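Local coordinates for probable aminotransferase (PDB 5YKR), which belongs to the class-III aminotransferases of the pyridoxal-phosphate-dependent enzyme clan and assembles as a dimer, at residues 62-66 against 67-71; 94-97 against 98-102; 135-138 against 139-143. All blocks are in the same frame, centred on the assembly; numbering follows the deposited sequence.

Interaction 1: residues 62-66 against 67-71; sequences KEAQG and ARVTD
Lys-62 and Thr-70 run side by side, pointing the same way, on one face of a beta hairpin: strands 62-65 and 68-71 are antiparallel at 176°, joined by a type II' turn from Gln-65 to Arg-68. The lysine sends CG anti to its own N (chi1 -177°) and bends at chi3, which lays CE along the threonine methyl, 3.7 Å from Thr-70 CG2. Its ammonium goes on past that methyl to a water, which donates in turn to Asp-71 O. Thr-70 has CG2 on the lysine, while its OG1 is hydrogen-bonded to a second water, which donates to Glu-63 O. In the hydrogen-bonded pair of Glu-63 with Thr-70, Thr-70 N meets Glu-63 O at 2.8 Å and nearly along the C=O axis. On the other face Ala-64 and Val-69 form a non-hydrogen-bonded pair, with Ala-64 CB 3.9 Å from Val-69 CG2, and Leu-110 of the second subunit packs on both. The Arg-68 side chain, bent at chi3, leads away from the first strand, and its NH2 is hydrogen-bonded to Gln-76 OE1. At the turn, Gly-66 takes up the positive phi. The far end departs from regular pairing in a classic beta bulge, where Lys-62 and Glu-63 both face Thr-70. The carbonyl of Thr-70 takes two N-H groups: Lys-62 N lies in the carbonyl plane at 2.9 Å from Thr-70 O, while Glu-63 N is tilted 17° from that plane at 3.3 Å from the same oxygen.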
# COMPACT_ATOMS: atom_id res chain seq x y z
N LYS A 62 -7.69 -23.08 -6.25
CA LYS A 62 -8.52 -23.69 -5.19
C LYS A 62 -7.83 -23.68 -3.86
O LYS A 62 -8.38 -23.20 -2.85
CB LYS A 62 -8.87 -25.13 -5.57
CG LYS A 62 -9.79 -25.86 -4.59
CD LYS A 62 -10.17 -27.23 -5.13
CE LYS A 62 -9.07 -28.27 -4.95
NZ LYS A 62 -9.43 -29.59 -5.59
N GLU A 63 -6.62 -24.23 -3.81
CA GLU A 63 -5.83 -24.23 -2.59
C GLU A 63 -4.36 -24.38 -2.88
O GLU A 63 -3.96 -24.86 -3.96
CB GLU A 63 -6.30 -25.30 -1.61
CG GLU A 63 -6.16 -26.68 -2.16
CD GLU A 63 -6.75 -27.70 -1.25
OE1 GLU A 63 -7.40 -27.32 -0.23
OE2 GLU A 63 -6.55 -28.89 -1.53
N ALA A 64 -3.56 -23.99 -1.90
CA ALA A 64 -2.10 -24.06 -2.01
C ALA A 64 -1.48 -24.23 -0.66
O ALA A 64 -1.94 -23.63 0.32
CB ALA A 64 -1.56 -22.79 -2.65
N GLN A 65 -0.39 -24.99 -0.61
CA GLN A 65 0.34 -25.23 0.65
C GLN A 65 1.77 -25.52 0.29
O GLN A 65 2.03 -26.31 -0.65
CB GLN A 65 -0.28 -26.37 1.45
CG GLN A 65 -1.61 -26.05 2.16
CD GLN A 65 -2.87 -26.38 1.33
OE1 GLN A 65 -2.81 -27.12 0.32
NE2 GLN A 65 -4.02 -25.84 1.76
N GLY A 66 2.72 -24.88 0.94
CA GLY A 66 4.15 -25.08 0.59
C GLY A 66 4.43 -24.62 -0.82
O GLY A 66 4.17 -23.49 -1.13
N ALA A 67 4.96 -25.53 -1.65
CA ALA A 67 5.19 -25.24 -3.07
C ALA A 67 4.18 -25.95 -3.99
O ALA A 67 4.44 -26.08 -5.18
CB ALA A 67 6.63 -25.62 -3.48
N ARG A 68 3.03 -26.35 -3.48
CA ARG A 68 2.01 -27.04 -4.25
C ARG A 68 0.79 -26.18 -4.42
O ARG A 68 0.32 -25.56 -3.45
CB ARG A 68 1.63 -28.37 -3.58
CG ARG A 68 2.77 -29.39 -3.65
CD ARG A 68 2.44 -30.76 -3.03
NE ARG A 68 1.61 -31.60 -3.90
CZ ARG A 68 1.10 -32.79 -3.56
NH1 ARG A 68 1.29 -33.34 -2.36
NH2 ARG A 68 0.36 -33.44 -4.45
N VAL A 69 0.28 -26.10 -5.63
CA VAL A 69 -0.95 -25.35 -5.94
C VAL A 69 -1.91 -26.28 -6.67
O VAL A 69 -1.46 -27.01 -7.54
CB VAL A 69 -0.61 -24.15 -6.82
CG1 VAL A 69 -1.88 -23.41 -7.32
CG2 VAL A 69 0.28 -23.21 -6.06
N THR A 70 -3.19 -26.21 -6.34
CA THR A 70 -4.23 -26.90 -7.07
C THR A 70 -5.22 -25.88 -7.59
O THR A 70 -5.67 -25.02 -6.82
CB THR A 70 -4.97 -27.93 -6.18
OG1 THR A 70 -4.05 -28.85 -5.61
CG2 THR A 70 -6.02 -28.67 -6.96
N ASP A 71 -5.53 -25.93 -8.87
CA ASP A 71 -6.49 -25.00 -9.47
C ASP A 71 -7.93 -25.54 -9.41
O ASP A 71 -8.18 -26.65 -8.96
CB ASP A 71 -6.03 -24.56 -10.87
CG ASP A 71 -6.18 -25.63 -11.95
OD1 ASP A 71 -6.91 -26.61 -11.72
OD2 ASP A 71 -5.61 -25.41 -13.05
O HOH W 1 -9.99 -28.49 -7.92
O HOH W 2 -2.49 -27.78 -3.59

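Interaction 2: residues 94-97 against 98-102; sequences PAVA and DAIAR
Ile-100 sits one turn beyond Val-96 on the alpha helix 94-104, and its side chain reaches back along the helix toward that valine. This is an alpha-helical turn with one side on helix 333-346 and another at the dimer interface, where Ile-100 and Ala-101 each meet their own counterpart in the second subunit. From CB, 3.5 Å from Val-96 O, the isoleucine starts with CG1 beside the backbone N and anti to the carbonyl carbon (chi1 -72°). CG1 therefore passes close over the preceding turn, 3.3 Å from Val-96 O, the same oxygen that accepts the backbone N-H of Ile-100. The extended second torsion (chi2 169°) carries CD1 onward to the valine, where it meets Val-96 CG1 at 4.0 Å. The two side chains cross obliquely, methyl against methyl. Both residues are buried: Thr-342 and Val-346 of helix 333-346 lie against Val-96, and Ala-338 of that helix against Ile-100.

Asp-98 lies on the more polar side of the helix. Its CB and CG both lie 3.2 Å from Pro-94 O, but the carboxylate finds its partner outside the helix: OD1 forms a salt bridge with Arg-105 NH2 of the second subunit. Four successive i to i+4 backbone bonds, from Asp-98 N to Pro-94 O through Ala-101 N to Ala-97 O, tie the two turns together. Ala-95 O takes a second donor, a water at 2.8 Å from that oxygen, and the same water lies in plane at the edge of the Arg-102 guanidinium, 3.5 Å from NH2 in a weak bond.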
# COMPACT_ATOMS: atom_id res chain seq x y z
N PRO A 94 2.98 -22.68 8.40
CA PRO A 94 2.12 -22.86 9.54
C PRO A 94 2.29 -21.83 10.67
O PRO A 94 1.28 -21.37 11.24
CB PRO A 94 2.43 -24.27 10.02
CG PRO A 94 3.03 -24.92 8.89
CD PRO A 94 3.63 -23.93 7.98
N ALA A 95 3.54 -21.44 10.99
CA ALA A 95 3.71 -20.49 12.07
C ALA A 95 3.10 -19.13 11.71
O ALA A 95 2.58 -18.40 12.59
CB ALA A 95 5.17 -20.31 12.41
N VAL A 96 3.20 -18.76 10.44
CA VAL A 96 2.76 -17.48 9.99
C VAL A 96 1.25 -17.45 9.89
O VAL A 96 0.59 -16.52 10.39
CB VAL A 96 3.44 -17.06 8.67
CG1 VAL A 96 2.97 -15.68 8.20
CG2 VAL A 96 4.96 -17.08 8.79
N ALA A 97 0.66 -18.49 9.31
CA ALA A 97 -0.79 -18.61 9.26
C ALA A 97 -1.42 -18.65 10.65
O ALA A 97 -2.44 -17.99 10.89
CB ALA A 97 -1.22 -19.82 8.46
N ASP A 98 -0.77 -19.37 11.58
CA ASP A 98 -1.25 -19.43 12.95
C ASP A 98 -1.20 -18.07 13.63
O ASP A 98 -2.13 -17.68 14.35
CB ASP A 98 -0.48 -20.46 13.80
CG ASP A 98 -0.87 -21.92 13.48
OD1 ASP A 98 -1.85 -22.21 12.71
OD2 ASP A 98 -0.13 -22.78 14.01
N ALA A 99 -0.10 -17.33 13.40
CA ALA A 99 0.05 -16.01 13.99
C ALA A 99 -1.02 -15.05 13.44
O ALA A 99 -1.58 -14.22 14.20
CB ALA A 99 1.42 -15.45 13.73
N ILE A 100 -1.29 -15.11 12.14
CA ILE A 100 -2.30 -14.29 11.48
C ILE A 100 -3.68 -14.63 12.06
O ILE A 100 -4.44 -13.74 12.43
CB ILE A 100 -2.24 -14.45 9.96
CG1 ILE A 100 -1.01 -13.75 9.41
CG2 ILE A 100 -3.51 -13.91 9.29
CD1 ILE A 100 -0.72 -14.08 7.96
N ALA A 101 -4.01 -15.90 12.16
CA ALA A 101 -5.32 -16.30 12.69
C ALA A 101 -5.49 -15.80 14.13
O ALA A 101 -6.54 -15.23 14.49
CB ALA A 101 -5.45 -17.81 12.62
N ARG A 102 -4.48 -16.03 14.95
CA ARG A 102 -4.54 -15.65 16.37
C ARG A 102 -4.72 -14.13 16.53
O ARG A 102 -5.56 -13.65 17.32
CB ARG A 102 -3.29 -16.09 17.12
CG ARG A 102 -3.15 -15.63 18.56
CD ARG A 102 -1.97 -16.30 19.24
NE ARG A 102 -0.72 -16.17 18.53
CZ ARG A 102 -0.02 -17.15 17.92
NH1 ARG A 102 -0.39 -18.47 17.83
NH2 ARG A 102 1.10 -16.79 17.38
O HOH W 3 3.24 -18.52 15.29

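Interaction 3: residues 135-138 against 139-143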
# COMPACT_ATOMS: atom_id res chain seq x y z
N VAL A 135 7.27 0.68 9.30
CA VAL A 135 6.49 -0.27 8.48
C VAL A 135 5.56 0.46 7.56
O VAL A 135 4.96 1.48 7.95
CB VAL A 135 5.67 -1.21 9.38
CG1 VAL A 135 4.83 -2.21 8.61
CG2 VAL A 135 6.56 -1.92 10.36
N THR A 136 5.44 -0.04 6.36
CA THR A 136 4.49 0.45 5.35
C THR A 136 3.56 -0.70 4.89
O THR A 136 3.74 -1.85 5.30
CB THR A 136 5.19 1.05 4.15
OG1 THR A 136 5.88 -0.01 3.49
CG2 THR A 136 6.12 2.20 4.53
N THR A 137 2.66 -0.40 3.96
CA THR A 137 1.82 -1.47 3.34
C THR A 137 2.37 -2.02 2.05
O THR A 137 1.74 -2.89 1.46
CB THR A 137 0.36 -1.00 3.21
OG1 THR A 137 0.29 0.17 2.43
CG2 THR A 137 -0.26 -0.73 4.55
N SER A 138 3.52 -1.53 1.60
CA SER A 138 4.18 -2.09 0.38
C SER A 138 5.61 -1.59 0.25
O SER A 138 5.96 -0.53 0.75
CB SER A 138 3.43 -1.65 -0.87
OG SER A 138 3.55 -0.24 -1.10
N ALA A 139 6.42 -2.33 -0.49
CA ALA A 139 7.76 -1.89 -0.83
C ALA A 139 7.73 -0.56 -1.58
O ALA A 139 8.56 0.29 -1.36
CB ALA A 139 8.52 -2.94 -1.61
N THR A 140 6.77 -0.42 -2.50
CA THR A 140 6.65 0.87 -3.18
C THR A 140 6.56 2.02 -2.19
O THR A 140 7.28 3.04 -2.34
CB THR A 140 5.39 0.89 -4.06
OG1 THR A 140 5.54 -0.02 -5.15
CG2 THR A 140 5.14 2.27 -4.61
N ASP A 141 5.70 1.88 -1.19
CA ASP A 141 5.52 2.97 -0.26
C ASP A 141 6.76 3.21 0.58
O ASP A 141 7.10 4.35 0.89
CB ASP A 141 4.32 2.71 0.64
CG ASP A 141 3.01 2.96 -0.04
OD1 ASP A 141 2.97 3.39 -1.23
OD2 ASP A 141 1.98 2.77 0.67
N ALA A 142 7.46 2.14 0.98
CA ALA A 142 8.72 2.31 1.67
C ALA A 142 9.69 3.16 0.84
O ALA A 142 10.27 4.13 1.32
CB ALA A 142 9.33 0.98 2.06
N ASN A 143 9.80 2.83 -0.45
CA ASN A 143 10.66 3.64 -1.34
C ASN A 143 10.17 5.08 -1.46
O ASN A 143 10.98 6.00 -1.35
CB ASN A 143 10.79 2.94 -2.69
CG ASN A 143 11.69 1.72 -2.66
OD1 ASN A 143 12.66 1.67 -1.91
ND2 ASN A 143 11.38 0.73 -3.49
O HOH W 4 2.20 2.45 3.44
O HOH W 5 0.05 0.26 -0.25
O HOH W 6 2.04 1.27 -2.86
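Ser-138 hands the chain from strand 132-136 to helix 139-154, standing at the N-cap while Thr-136 and Thr-137 lead the backbone round to the first turn. The opening helical bond runs from Ala-142 N to Ser-138 O, 3.1 Å and in the carbonyl plane. Ser-138 OG lies between its own N and carbonyl carbon (chi1 68°), which turns it over the helix end to accept from Asp-141 N at 3.0 Å. Thr-136 comes from the strand side: its OG1 donates to Ser-138 O at 2.8 Å from 47° above the carbonyl plane, and its CG2 rests 3.8 Å from Ala-142 N. Asp-141 folds back from the first turn toward Ser-138 and Thr-137. Its OD2 is 3.6 Å from Thr-137 OG1, and a water that accepts from Thr-137 N donates to that same carboxylate oxygen. OD1 is held by a salt bridge to Arg-144. On the same turn, Thr-140 OG1 is hydrogen-bonded to Ser-169 N and to the phosphate oxygen OP3 of the modified residue LLP at position 286, so this end of the helix forms part of the cofactor site. The serine hydroxyl thus accepts an N-H of the first turn, and the positive end of the helix dipole would be expected to stabilise the nearby phosphate.

In the fold
All three contacts are local and follow one another along the chain. Interaction 3 is fully buried, its centre about 12 Å from that of the chain. The centres of interactions 1 and 2 lie about 21 and 24 Å from it, on the same side, and about 17 Å from each other. Interaction 2, though peripheral in the chain, is still buried, under helix 333-346 and the second subunit; interaction 1 is only partly buried, a hairpin ruled by backbone pairing. Interaction 2 stays within one helix and is mainly apolar. Interaction 3 joins strand to helix through hydroxyls, a carboxylate and waters beside the cofactor. Helix 333-346 links the last two, touching both 94-102 and 135-138, and the second subunit reaches all three.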